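Long-range contacts in Bd3459 (Bdellovibrio bacteriovorus, PDB 5CEC), which is a predatory S13-family endopeptidase that probably cuts D-alanine-containing cell-wall peptides of the prey and is bound by the ankyrin-repeat immunity protein Bd3460: residues A336-S341 / I419-Q424; T196-I201 / L425-D430; S43-A48 / A305-M310; S72-T77 / K312-L317. The protein carries 1 engineered substitution. One frame throughout, in Å; residues are numbered along the deposited sequence.

Overall arrangement
Contacts 3 and 4 share helix 307-322 and lie side by side, their centres about 11 Å apart: contact 3 ties the start of that helix to strand 40-48, contact 4 packs its middle against helix 72-84. They meet where M310 CE touches V75 CG2 at 3.7 Å. K73, on segment 72-77 of contact 4, belongs to a probable SxxK active-site motif. Contacts 1 and 2 follow one another along the C-terminal tail, centres about 15 Å apart: residues 419-424 lie on the loop 336-341, residues 425-430 against helix 188-200. Contact 2 lies about 35 Å, centre to centre, from contact 3, across the middle of the chain; contact 1 lies about 20 Å, centre to centre, from contact 4.

Contact 1. Residues A336-S341 / I419-Q424; sequences AKDKAS and IKYTEQ
With CG of Y421 opposite its backbone N (chi1 -179°), the ring reaches over to D338, whose own CG is turned to the N side (chi1 -70°) and offers the carboxylate. Y421 OH donates a 2.5 Å hydrogen bond to the syn lone pair of D338 OD1, which lies in the ring plane at the edge, while carboxylate and ring stand nearly perpendicular, at 81°. The phenol oxygen in turn accepts from Q424 N at 3.2 Å and is bonded to K245 NZ of helix 240-250. Beside it, K337 CB brushes the ring edge, 3.8 Å from Y421 CD2. D338 and A340 each centre an inverse gamma turn, so the loop after strand 333-334 is tightly folded where the C-terminal tail passes. E423, extended, reaches across to the loop backbone: K339 N donates to E423 OE2 at 3.0 Å, coming from above the carboxylate plane, and water 2 links the same oxygen to A340 N. The buried D338 is well supplied with donors: water 1 gives to OD1, at 2.7 Å, and to Q424 O, while OD2 takes a salt bridge from the same K245 and a bond from V334 N, a setting that would favour the ionised acid.

Contact 2. Residues T196-I201 / L425-D430; sequences TKAARI and LPLPFD
L425 pushes its CD2 methyl against the last turn of helix 188-200, 3.6 Å from K197 O and over one face of the R200 guanidinium, with NH1 the nearest of its atoms at 3.8 Å. The same methyl touches K197 CB, so CD2 has K197 and R200 on two of its sides, each crossing the leucine at about a right angle. One step on, L427 spreads its two methyls: CD1 lies 3.7 Å from both A198 CA and I201 CD1, and CD2 rests on the K197 chain, 4.0 Å from CB. I201, just past the helix, has CG1 between its backbone N and carbonyl carbon (chi1 68°), which swings CD1 inward to L427 and to within 3.7 Å of F429 O. F429 comes in edge-on, its CE1 3.9 Å from A198 CB and that methyl in the ring plane.

Further out, F429 stacks on F123 of helix 118-130, and D430 is held by a salt bridge to R89. P426 faces the other way and packs on helix 240-250, giving the tail alternating sides. The contact contains no hydrogen bond across its segments. An extended tail that runs from the transpeptidase domain onto an inserted domain, and ends as strand 436-437 on its sheet, is consistent with the S13 architecture, in which the extra region is inserted between the SxxK and SxN motifs.

Contact 3. Residues S43-A48 / A305-M310; sequences SMCHMA and ATCEMM
C307 SG lies over one face of the flat peptide group joining M44 to C45, toward its nitrogen end, 3.3 Å from C45 N and 3.8 Å from M44 C. The sulfur is brought there by its bond to C45 SG, at 2.2 Å, the disulfide that joins strand 40-48 to the first turn of helix 307-322. C45 has its SG between backbone N and carbonyl carbon (chi1 56°), pointing off the strand toward the helix, whereas C307 sends its SG opposite its own N (chi1 -166°). The chi3 of -102° makes the bridge left-handed, with the two CB atoms turned roughly perpendicular across the bond.

Next to the bridge, S43 OG approaches C307 CB at 3.7 Å, but its polar partner is D59, whose other oxygen takes the M44 backbone N. C45 SG also passes 3.8 Å from E308 N. T306 caps the start of the helix, its OG1 accepting from M309 N at 3.0 Å. Strand 376-385 runs beside strand 40-48, and its A381 and L383 also touch the C307 side chain; on the strand's own side, C45 packs on I311, one turn further along the helix.

The bond therefore links a strand of the main antiparallel sheet covalently to a helix whose cysteine lies 262 residues further on, in a buried setting. Such a cross-link would probably form outside the reducing cytoplasm, as expected of an enzyme acting on cell walls.

Contact 4. Residues S72-T77 / K312-L317; sequences SKVVTT and KVLYSL
V74, the residue just after K73, meets helix 307-322 most squarely: its CG1, placed opposite the backbone N (chi1 -178°), reaches L317 CD2 at 3.9 Å and V313 CG1 at 4.0 Å, with L314 CD2 a little further off. One methyl thus nestles among three side chains of the facing helix; the V74 side chain as a whole runs obliquely to that of V313 and at about a right angle to that of L317. The V74 carbonyl joins in, V313 CG1 resting 3.9 Å from its O atom. V75, next along, turns less directly to the partner, yet its CG2 still meets V313 CG2 at 4.1 Å, so the two branches of V313 are divided between neighbouring valines. The backbones come closest here, the CA atoms of V75 and V313 being 6.4 Å apart.

T77, nearly a turn on from V74, ends the row. The same rotation that turns its CG2 to L317, 4.0 Å from CD2, lets OG1 fold back to donate to K73 O at 2.7 Å, while T77 N reaches that oxygen from the opposite face. T77 OG1 is also bonded to N248 of helix 240-250. All the touching residues are buried, and no hydrogen bond crosses the pair; the short segments run 36° apart, with axes 9.8 Å from each other.

K73 extends away from this seam to S70, N253 and S290 O, with a weak bond to S251. This pattern, with K357, is consistent with the SxxK, SxN and KTG motifs of penicillin-binding proteins, and the pair packs the helix carrying K73 against helix 307-322 of that transpeptidase fold.

Contact 1. Residues A336-S341 / I419-Q424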
loop_
_atom_site.group_PDB
_atom_site.type_symbol
_atom_site.label_atom_id
_atom_site.label_comp_id
_atom_site.label_asym_id
_atom_site.label_seq_id
_atom_site.Cartn_x
_atom_site.Cartn_y
_atom_site.Cartn_z
ATOM N N ALA A 336 6.203 -10.767 -0.349
ATOM C CA ALA A 336 7.180 -11.213 0.650
ATOM C C ALA A 336 8.552 -10.584 0.573
ATOM O O ALA A 336 9.313 -10.717 1.499
ATOM C CB ALA A 336 7.275 -12.735 0.705
ATOM N N LYS A 337 8.891 -9.955 -0.532
ATOM C CA LYS A 337 10.201 -9.319 -0.692
ATOM C C LYS A 337 10.154 -7.841 -0.324
ATOM O O LYS A 337 11.085 -7.326 0.265
ATOM C CB LYS A 337 10.668 -9.473 -2.142
ATOM C CG LYS A 337 10.803 -10.925 -2.567
ATOM C CD LYS A 337 12.111 -11.525 -2.082
ATOM C CE LYS A 337 13.274 -11.105 -2.998
ATOM N NZ LYS A 337 14.474 -11.976 -2.836
ATOM N N ASP A 338 9.089 -7.140 -0.739
ATOM C CA ASP A 338 8.888 -5.742 -0.356
ATOM C C ASP A 338 8.171 -5.737 0.986
ATOM O O ASP A 338 6.942 -5.760 1.082
ATOM C CB ASP A 338 8.155 -4.961 -1.451
ATOM C CG ASP A 338 9.021 -4.766 -2.670
ATOM O OD1 ASP A 338 10.227 -4.404 -2.462
ATOM O OD2 ASP A 338 8.540 -4.953 -3.791
ATOM N N LYS A 339 8.965 -5.780 2.045
ATOM C CA LYS A 339 8.429 -5.910 3.381
ATOM C C LYS A 339 7.583 -4.682 3.762
ATOM O O LYS A 339 6.607 -4.814 4.540
ATOM C CB LYS A 339 9.568 -6.151 4.375
ATOM C CG LYS A 339 10.374 -7.405 4.098
ATOM C CD LYS A 339 9.487 -8.621 4.015
ATOM C CE LYS A 339 10.226 -9.926 4.244
ATOM N NZ LYS A 339 9.243 -11.054 4.219
ATOM N N ALA A 340 7.966 -3.521 3.229
ATOM C CA ALA A 340 7.312 -2.227 3.463
ATOM C C ALA A 340 6.286 -1.985 2.365
ATOM O O ALA A 340 6.242 -0.896 1.687
ATOM C CB ALA A 340 8.311 -1.081 3.549
ATOM N N SER A 341 5.472 -3.031 2.181
ATOM C CA SER A 341 4.370 -2.968 1.225
ATOM C C SER A 341 3.174 -3.742 1.722
ATOM O O SER A 341 3.246 -4.580 2.610
ATOM C CB SER A 341 4.776 -3.507 -0.154
ATOM O OG SER A 341 4.713 -4.912 -0.185
ATOM N N ILE A 419 11.344 -14.482 -9.057
ATOM C CA ILE A 419 11.799 -13.425 -9.959
ATOM C C ILE A 419 13.153 -12.895 -9.519
ATOM O O ILE A 419 13.582 -13.109 -8.387
ATOM C CB ILE A 419 10.776 -12.280 -10.122
ATOM C CG1 ILE A 419 10.553 -11.510 -8.825
ATOM C CG2 ILE A 419 9.471 -12.847 -10.637
ATOM C CD1 ILE A 419 9.731 -10.249 -9.007
ATOM N N LYS A 420 13.821 -12.229 -10.443
ATOM C CA LYS A 420 15.090 -11.573 -10.149
ATOM C C LYS A 420 14.722 -10.220 -9.557
ATOM O O LYS A 420 14.235 -9.341 -10.257
ATOM C CB LYS A 420 15.949 -11.416 -11.419
ATOM C CG LYS A 420 17.253 -10.661 -11.205
ATOM C CD LYS A 420 17.872 -10.223 -12.528
ATOM C CE LYS A 420 18.945 -9.165 -12.307
ATOM N NZ LYS A 420 19.586 -8.749 -13.585
ATOM N N TYR A 421 14.919 -10.074 -8.257
ATOM C CA TYR A 421 14.472 -8.885 -7.547
ATOM C C TYR A 421 15.223 -8.753 -6.230
ATOM O O TYR A 421 15.287 -9.714 -5.466
ATOM C CB TYR A 421 12.957 -8.923 -7.252
ATOM C CG TYR A 421 12.509 -7.658 -6.538
ATOM C CD1 TYR A 421 12.549 -6.448 -7.182
ATOM C CD2 TYR A 421 12.116 -7.675 -5.195
ATOM C CE1 TYR A 421 12.192 -5.270 -6.537
ATOM C CE2 TYR A 421 11.761 -6.497 -4.531
ATOM C CZ TYR A 421 11.817 -5.298 -5.208
ATOM O OH TYR A 421 11.494 -4.116 -4.624
ATOM N N THR A 422 15.708 -7.547 -5.955
ATOM C CA THR A 422 16.275 -7.191 -4.665
ATOM C C THR A 422 15.415 -6.038 -4.135
ATOM O O THR A 422 15.150 -5.076 -4.855
ATOM C CB THR A 422 17.750 -6.784 -4.809
ATOM O OG1 THR A 422 18.486 -7.882 -5.353
ATOM C CG2 THR A 422 18.331 -6.429 -3.446
ATOM N N GLU A 423 14.973 -6.155 -2.878
ATOM C CA GLU A 423 14.116 -5.144 -2.254
ATOM C C GLU A 423 14.688 -3.751 -2.424
ATOM O O GLU A 423 15.835 -3.468 -2.022
ATOM C CB GLU A 423 13.928 -5.431 -0.774
ATOM C CG GLU A 423 12.942 -4.513 -0.062
ATOM C CD GLU A 423 12.731 -4.917 1.370
ATOM O OE1 GLU A 423 13.640 -5.530 1.942
ATOM O OE2 GLU A 423 11.680 -4.613 1.924
ATOM N N GLN A 424 13.846 -2.865 -2.943
ATOM C CA GLN A 424 14.221 -1.480 -3.203
ATOM C C GLN A 424 13.864 -0.604 -1.992
ATOM O O GLN A 424 13.044 -0.991 -1.147
ATOM C CB GLN A 424 13.525 -1.012 -4.481
ATOM C CG GLN A 424 13.965 -1.836 -5.702
ATOM C CD GLN A 424 13.243 -1.463 -6.976
ATOM O OE1 GLN A 424 12.326 -0.663 -6.957
ATOM N NE2 GLN A 424 13.647 -2.056 -8.093
HETATM O O HOH W 1 10.452 -1.746 -1.841
HETATM O O HOH W 2 9.732 -2.863 1.004
#

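Contact 2. Residues T196-I201 / L425-D430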
loop_
_atom_site.group_PDB
_atom_site.type_symbol
_atom_site.label_atom_id
_atom_site.label_comp_id
_atom_site.label_asym_id
_atom_site.label_seq_id
_atom_site.Cartn_x
_atom_site.Cartn_y
_atom_site.Cartn_z
ATOM N N THR A 196 19.450 7.918 7.564
ATOM C CA THR A 196 19.955 6.555 7.512
ATOM C C THR A 196 19.528 5.836 6.241
ATOM O O THR A 196 20.335 5.163 5.626
ATOM C CB THR A 196 19.496 5.769 8.747
ATOM O OG1 THR A 196 20.045 6.401 9.909
ATOM C CG2 THR A 196 19.953 4.320 8.698
ATOM N N LYS A 197 18.259 5.988 5.854
ATOM C CA LYS A 197 17.780 5.459 4.567
ATOM C C LYS A 197 18.541 6.074 3.410
ATOM O O LYS A 197 18.958 5.360 2.490
ATOM C CB LYS A 197 16.287 5.717 4.388
ATOM C CG LYS A 197 15.410 4.869 5.275
ATOM C CD LYS A 197 13.973 5.307 5.196
ATOM C CE LYS A 197 13.117 4.560 6.209
ATOM N NZ LYS A 197 12.795 3.184 5.745
ATOM N N ALA A 198 18.719 7.392 3.447
ATOM C CA ALA A 198 19.442 8.070 2.369
ATOM C C ALA A 198 20.863 7.542 2.194
ATOM O O ALA A 198 21.339 7.329 1.085
ATOM C CB ALA A 198 19.469 9.568 2.619
ATOM N N ALA A 199 21.552 7.348 3.304
ATOM C CA ALA A 199 22.881 6.775 3.261
ATOM C C ALA A 199 22.924 5.370 2.621
ATOM O O ALA A 199 23.878 5.036 1.903
ATOM C CB ALA A 199 23.437 6.722 4.661
ATOM N N ARG A 200 21.889 4.563 2.842
ATOM C CA ARG A 200 21.813 3.243 2.214
ATOM C C ARG A 200 21.729 3.277 0.677
ATOM O O ARG A 200 22.111 2.324 0.027
ATOM C CB ARG A 200 20.656 2.423 2.782
ATOM C CG ARG A 200 20.864 2.006 4.228
ATOM C CD ARG A 200 19.628 1.366 4.823
ATOM N NE ARG A 200 19.252 0.165 4.087
ATOM C CZ ARG A 200 18.047 -0.406 4.120
ATOM N NH1 ARG A 200 17.056 0.104 4.860
ATOM N NH2 ARG A 200 17.823 -1.498 3.390
ATOM N N ILE A 201 21.233 4.375 0.120
ATOM C CA ILE A 201 21.189 4.571 -1.332
ATOM C C ILE A 201 22.262 5.557 -1.812
ATOM O O ILE A 201 22.195 6.042 -2.934
ATOM C CB ILE A 201 19.773 4.953 -1.831
ATOM C CG1 ILE A 201 19.335 6.345 -1.372
ATOM C CG2 ILE A 201 18.743 3.903 -1.390
ATOM C CD1 ILE A 201 18.141 6.869 -2.155
ATOM N N LEU A 425 14.530 0.547 -1.876
ATOM C CA LEU A 425 14.262 1.505 -0.831
ATOM C C LEU A 425 13.893 2.826 -1.493
ATOM O O LEU A 425 14.726 3.712 -1.640
ATOM C CB LEU A 425 15.488 1.651 0.062
ATOM C CG LEU A 425 15.324 2.483 1.325
ATOM C CD1 LEU A 425 14.264 1.880 2.244
ATOM C CD2 LEU A 425 16.683 2.569 2.048
ATOM N N PRO A 426 12.605 2.977 -1.870
ATOM C CA PRO A 426 12.236 4.148 -2.642
ATOM C C PRO A 426 12.101 5.382 -1.744
ATOM O O PRO A 426 11.329 5.364 -0.774
ATOM C CB PRO A 426 10.921 3.721 -3.304
ATOM C CG PRO A 426 10.354 2.697 -2.380
ATOM C CD PRO A 426 11.520 2.003 -1.780
ATOM N N LEU A 427 12.895 6.412 -2.014
ATOM C CA LEU A 427 12.806 7.705 -1.349
ATOM C C LEU A 427 12.364 8.744 -2.369
ATOM O O LEU A 427 12.390 8.486 -3.585
ATOM C CB LEU A 427 14.180 8.098 -0.762
ATOM C CG LEU A 427 14.778 7.117 0.235
ATOM C CD1 LEU A 427 16.085 7.676 0.789
ATOM C CD2 LEU A 427 13.849 6.738 1.354
ATOM N N PRO A 428 11.994 9.947 -1.909
ATOM C CA PRO A 428 11.559 10.976 -2.845
ATOM C C PRO A 428 12.680 11.578 -3.668
ATOM O O PRO A 428 12.411 12.297 -4.620
ATOM C CB PRO A 428 10.914 12.055 -1.941
ATOM C CG PRO A 428 10.588 11.331 -0.656
ATOM C CD PRO A 428 11.706 10.329 -0.511
ATOM N N PHE A 429 13.920 11.259 -3.303
ATOM C CA PHE A 429 15.132 11.800 -3.914
ATOM C C PHE A 429 16.127 10.654 -4.074
ATOM O O PHE A 429 15.997 9.606 -3.406
ATOM C CB PHE A 429 15.712 12.940 -3.050
ATOM C CG PHE A 429 15.923 12.560 -1.612
ATOM C CD1 PHE A 429 17.096 11.951 -1.201
ATOM C CD2 PHE A 429 14.943 12.818 -0.659
ATOM C CE1 PHE A 429 17.265 11.586 0.103
ATOM C CE2 PHE A 429 15.121 12.463 0.665
ATOM C CZ PHE A 429 16.288 11.844 1.036
ATOM N N ASP A 430 17.150 10.868 -4.898
ATOM C CA ASP A 430 18.254 9.914 -5.003
ATOM C C ASP A 430 19.559 10.686 -5.172
ATOM O O ASP A 430 19.583 11.888 -4.972
ATOM C CB ASP A 430 17.981 8.866 -6.089
ATOM C CG ASP A 430 18.128 9.410 -7.505
ATOM O OD1 ASP A 430 18.327 10.632 -7.686
ATOM O OD2 ASP A 430 18.064 8.597 -8.461
#

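Contact 3. Residues S43-A48 / A305-M310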
loop_
_atom_site.group_PDB
_atom_site.type_symbol
_atom_site.label_atom_id
_atom_site.label_comp_id
_atom_site.label_asym_id
_atom_site.label_seq_id
_atom_site.Cartn_x
_atom_site.Cartn_y
_atom_site.Cartn_z
ATOM N N SER A 43 -15.209 -11.330 -10.507
ATOM C CA SER A 43 -14.542 -11.930 -11.662
ATOM C C SER A 43 -13.071 -12.164 -11.425
ATOM O O SER A 43 -12.431 -11.383 -10.746
ATOM C CB SER A 43 -14.712 -11.042 -12.908
ATOM O OG SER A 43 -14.221 -11.648 -14.079
ATOM N N MET A 44 -12.543 -13.225 -12.049
ATOM C CA MET A 44 -11.107 -13.464 -12.146
ATOM C C MET A 44 -10.757 -13.776 -13.568
ATOM O O MET A 44 -11.454 -14.528 -14.262
ATOM C CB MET A 44 -10.659 -14.622 -11.236
ATOM C CG MET A 44 -9.178 -14.927 -11.315
ATOM S SD MET A 44 -8.663 -16.123 -10.074
ATOM C CE MET A 44 -6.900 -16.169 -10.370
ATOM N N CYS A 45 -9.630 -13.241 -13.981
ATOM C CA CYS A 45 -9.146 -13.484 -15.333
ATOM C C CYS A 45 -7.604 -13.566 -15.306
ATOM O O CYS A 45 -6.953 -13.133 -14.355
ATOM C CB CYS A 45 -9.721 -12.425 -16.362
ATOM S SG CYS A 45 -9.347 -10.724 -15.859
ATOM N N HIS A 46 -7.031 -14.127 -16.359
ATOM C CA HIS A 46 -5.595 -14.253 -16.480
ATOM C C HIS A 46 -5.165 -14.373 -17.945
ATOM O O HIS A 46 -5.974 -14.707 -18.800
ATOM C CB HIS A 46 -5.085 -15.448 -15.677
ATOM C CG HIS A 46 -5.463 -16.778 -16.226
ATOM N ND1 HIS A 46 -6.652 -17.396 -15.941
ATOM C CD2 HIS A 46 -4.800 -17.603 -17.074
ATOM C CE1 HIS A 46 -6.691 -18.567 -16.546
ATOM N NE2 HIS A 46 -5.587 -18.711 -17.257
ATOM N N MET A 47 -3.882 -14.144 -18.233
ATOM C CA MET A 47 -3.375 -14.335 -19.589
ATOM C C MET A 47 -1.872 -14.525 -19.485
ATOM O O MET A 47 -1.207 -13.723 -18.825
ATOM C CB MET A 47 -3.668 -13.121 -20.480
ATOM C CG MET A 47 -3.295 -13.343 -21.936
ATOM S SD MET A 47 -3.569 -11.886 -22.931
ATOM C CE MET A 47 -2.063 -11.033 -22.422
ATOM N N ALA A 48 -1.319 -15.532 -20.178
ATOM C CA ALA A 48 0.146 -15.672 -20.225
ATOM C C ALA A 48 0.723 -14.448 -20.943
ATOM O O ALA A 48 0.179 -14.002 -21.964
ATOM C CB ALA A 48 0.543 -16.943 -20.951
ATOM N N ALA A 305 -13.887 -0.913 -13.497
ATOM C CA ALA A 305 -13.466 -1.411 -14.810
ATOM C C ALA A 305 -13.683 -2.897 -14.879
ATOM O O ALA A 305 -13.988 -3.558 -13.866
ATOM C CB ALA A 305 -11.992 -1.111 -15.075
ATOM N N THR A 306 -13.522 -3.440 -16.080
ATOM C CA THR A 306 -13.623 -4.872 -16.267
ATOM C C THR A 306 -12.320 -5.567 -15.882
ATOM O O THR A 306 -11.239 -4.994 -15.953
ATOM C CB THR A 306 -14.005 -5.228 -17.712
ATOM O OG1 THR A 306 -12.901 -4.946 -18.570
ATOM C CG2 THR A 306 -15.261 -4.465 -18.195
ATOM N N CYS A 307 -12.440 -6.848 -15.567
ATOM C CA CYS A 307 -11.284 -7.686 -15.274
ATOM C C CYS A 307 -10.393 -7.755 -16.543
ATOM O O CYS A 307 -9.170 -7.650 -16.448
ATOM C CB CYS A 307 -11.751 -9.057 -14.821
ATOM S SG CYS A 307 -10.480 -10.058 -14.052
ATOM N N GLU A 308 -11.005 -7.902 -17.732
ATOM C CA GLU A 308 -10.248 -7.878 -18.990
ATOM C C GLU A 308 -9.413 -6.611 -19.142
ATOM O O GLU A 308 -8.241 -6.664 -19.537
ATOM C CB GLU A 308 -11.156 -8.028 -20.224
ATOM C CG GLU A 308 -11.664 -9.431 -20.439
ATOM C CD GLU A 308 -12.352 -9.631 -21.779
ATOM O OE1 GLU A 308 -12.494 -8.666 -22.563
ATOM O OE2 GLU A 308 -12.745 -10.778 -22.061
ATOM N N MET A 309 -10.001 -5.466 -18.781
ATOM C CA MET A 309 -9.275 -4.204 -18.861
ATOM C C MET A 309 -8.032 -4.223 -17.954
ATOM O O MET A 309 -6.984 -3.655 -18.297
ATOM C CB MET A 309 -10.167 -3.016 -18.512
ATOM C CG MET A 309 -11.018 -2.520 -19.660
ATOM S SD MET A 309 -10.084 -1.876 -21.067
ATOM C CE MET A 309 -8.748 -1.036 -20.272
ATOM N N MET A 310 -8.145 -4.837 -16.774
ATOM C CA MET A 310 -6.985 -4.947 -15.901
ATOM C C MET A 310 -5.840 -5.759 -16.524
ATOM O O MET A 310 -4.666 -5.404 -16.408
ATOM C CB MET A 310 -7.412 -5.487 -14.536
ATOM C CG MET A 310 -8.354 -4.579 -13.765
ATOM S SD MET A 310 -7.743 -2.881 -13.514
ATOM C CE MET A 310 -8.435 -1.998 -14.903
#

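Contact 4. Residues S72-T77 / K312-L317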
loop_
_atom_site.group_PDB
_atom_site.type_symbol
_atom_site.label_atom_id
_atom_site.label_comp_id
_atom_site.label_asym_id
_atom_site.label_seq_id
_atom_site.Cartn_x
_atom_site.Cartn_y
_atom_site.Cartn_z
ATOM N N SER A 72 -6.844 0.447 -9.058
ATOM C CA SER A 72 -6.864 1.655 -9.871
ATOM C C SER A 72 -5.473 2.276 -10.046
ATOM O O SER A 72 -5.166 2.892 -11.058
ATOM C CB SER A 72 -7.738 2.735 -9.222
ATOM O OG SER A 72 -9.089 2.396 -9.198
ATOM N N LYS A 73 -4.650 2.179 -8.994
ATOM C CA LYS A 73 -3.308 2.800 -9.042
ATOM C C LYS A 73 -2.412 2.194 -10.113
ATOM O O LYS A 73 -1.510 2.866 -10.574
ATOM C CB LYS A 73 -2.659 2.781 -7.656
ATOM C CG LYS A 73 -3.441 3.534 -6.594
ATOM C CD LYS A 73 -2.682 3.629 -5.288
ATOM C CE LYS A 73 -3.367 4.525 -4.285
ATOM N NZ LYS A 73 -4.619 3.953 -3.754
ATOM N N VAL A 74 -2.678 0.949 -10.504
ATOM C CA VAL A 74 -1.907 0.364 -11.598
ATOM C C VAL A 74 -2.270 1.045 -12.936
ATOM O O VAL A 74 -1.422 1.222 -13.804
ATOM C CB VAL A 74 -2.086 -1.151 -11.687
ATOM C CG1 VAL A 74 -1.221 -1.707 -12.805
ATOM C CG2 VAL A 74 -1.707 -1.837 -10.379
ATOM N N VAL A 75 -3.530 1.440 -13.085
ATOM C CA VAL A 75 -3.962 2.164 -14.279
ATOM C C VAL A 75 -3.315 3.548 -14.302
ATOM O O VAL A 75 -2.764 3.993 -15.325
ATOM C CB VAL A 75 -5.492 2.278 -14.343
ATOM C CG1 VAL A 75 -5.909 2.902 -15.664
ATOM C CG2 VAL A 75 -6.143 0.886 -14.247
ATOM N N THR A 76 -3.323 4.216 -13.155
ATOM C CA THR A 76 -2.623 5.529 -13.045
ATOM C C THR A 76 -1.110 5.378 -13.353
ATOM O O THR A 76 -0.534 6.252 -13.988
ATOM C CB THR A 76 -2.884 6.109 -11.660
ATOM O OG1 THR A 76 -4.308 6.180 -11.474
ATOM C CG2 THR A 76 -2.256 7.473 -11.492
ATOM N N THR A 77 -0.525 4.272 -12.889
ATOM C CA THR A 77 0.891 3.945 -13.142
ATOM C C THR A 77 1.121 3.852 -14.645
ATOM O O THR A 77 2.064 4.455 -15.154
ATOM C CB THR A 77 1.259 2.646 -12.429
ATOM O OG1 THR A 77 1.152 2.853 -11.020
ATOM C CG2 THR A 77 2.631 2.218 -12.705
ATOM N N LYS A 312 -5.319 -6.038 -19.782
ATOM C CA LYS A 312 -4.779 -5.180 -20.842
ATOM C C LYS A 312 -3.846 -4.103 -20.312
ATOM O O LYS A 312 -2.790 -3.820 -20.865
ATOM C CB LYS A 312 -5.871 -4.535 -21.670
ATOM C CG LYS A 312 -6.724 -5.513 -22.477
ATOM C CD LYS A 312 -7.868 -4.799 -23.182
ATOM C CE LYS A 312 -7.390 -3.966 -24.360
ATOM N NZ LYS A 312 -6.957 -4.776 -25.544
ATOM N N VAL A 313 -4.216 -3.558 -19.156
ATOM C CA VAL A 313 -3.368 -2.579 -18.488
ATOM C C VAL A 313 -2.035 -3.197 -18.097
ATOM O O VAL A 313 -0.976 -2.574 -18.314
ATOM C CB VAL A 313 -4.111 -1.976 -17.268
ATOM C CG1 VAL A 313 -3.164 -1.243 -16.322
ATOM C CG2 VAL A 313 -5.209 -1.041 -17.754
ATOM N N LEU A 314 -2.068 -4.398 -17.527
ATOM C CA LEU A 314 -0.812 -5.083 -17.165
ATOM C C LEU A 314 0.074 -5.338 -18.396
ATOM O O LEU A 314 1.291 -5.089 -18.366
ATOM C CB LEU A 314 -1.083 -6.379 -16.424
ATOM C CG LEU A 314 -1.623 -6.132 -14.984
ATOM C CD1 LEU A 314 -2.348 -7.378 -14.494
ATOM C CD2 LEU A 314 -0.530 -5.695 -14.014
ATOM N N TYR A 315 -0.532 -5.841 -19.472
ATOM C CA TYR A 315 0.205 -6.102 -20.714
ATOM C C TYR A 315 0.885 -4.843 -21.217
ATOM O O TYR A 315 2.093 -4.836 -21.549
ATOM C CB TYR A 315 -0.736 -6.622 -21.782
ATOM C CG TYR A 315 -0.050 -6.826 -23.085
ATOM C CD1 TYR A 315 0.101 -5.783 -23.991
ATOM C CD2 TYR A 315 0.487 -8.060 -23.402
ATOM C CE1 TYR A 315 0.743 -5.973 -25.188
ATOM C CE2 TYR A 315 1.153 -8.265 -24.586
ATOM C CZ TYR A 315 1.291 -7.219 -25.504
ATOM O OH TYR A 315 1.931 -7.367 -26.673
ATOM N N SER A 316 0.130 -3.749 -21.246
ATOM C CA SER A 316 0.628 -2.467 -21.743
ATOM C C SER A 316 1.688 -1.850 -20.846
ATOM O O SER A 316 2.659 -1.267 -21.339
ATOM C CB SER A 316 -0.530 -1.493 -21.992
ATOM O OG SER A 316 -1.373 -1.951 -23.028
ATOM N N LEU A 317 1.510 -1.944 -19.518
ATOM C CA LEU A 317 2.488 -1.440 -18.591
ATOM C C LEU A 317 3.793 -2.201 -18.732
ATOM O O LEU A 317 4.885 -1.597 -18.745
ATOM C CB LEU A 317 1.929 -1.532 -17.166
ATOM C CG LEU A 317 2.877 -1.073 -16.051
ATOM C CD1 LEU A 317 3.362 0.364 -16.241
ATOM C CD2 LEU A 317 2.169 -1.198 -14.719
#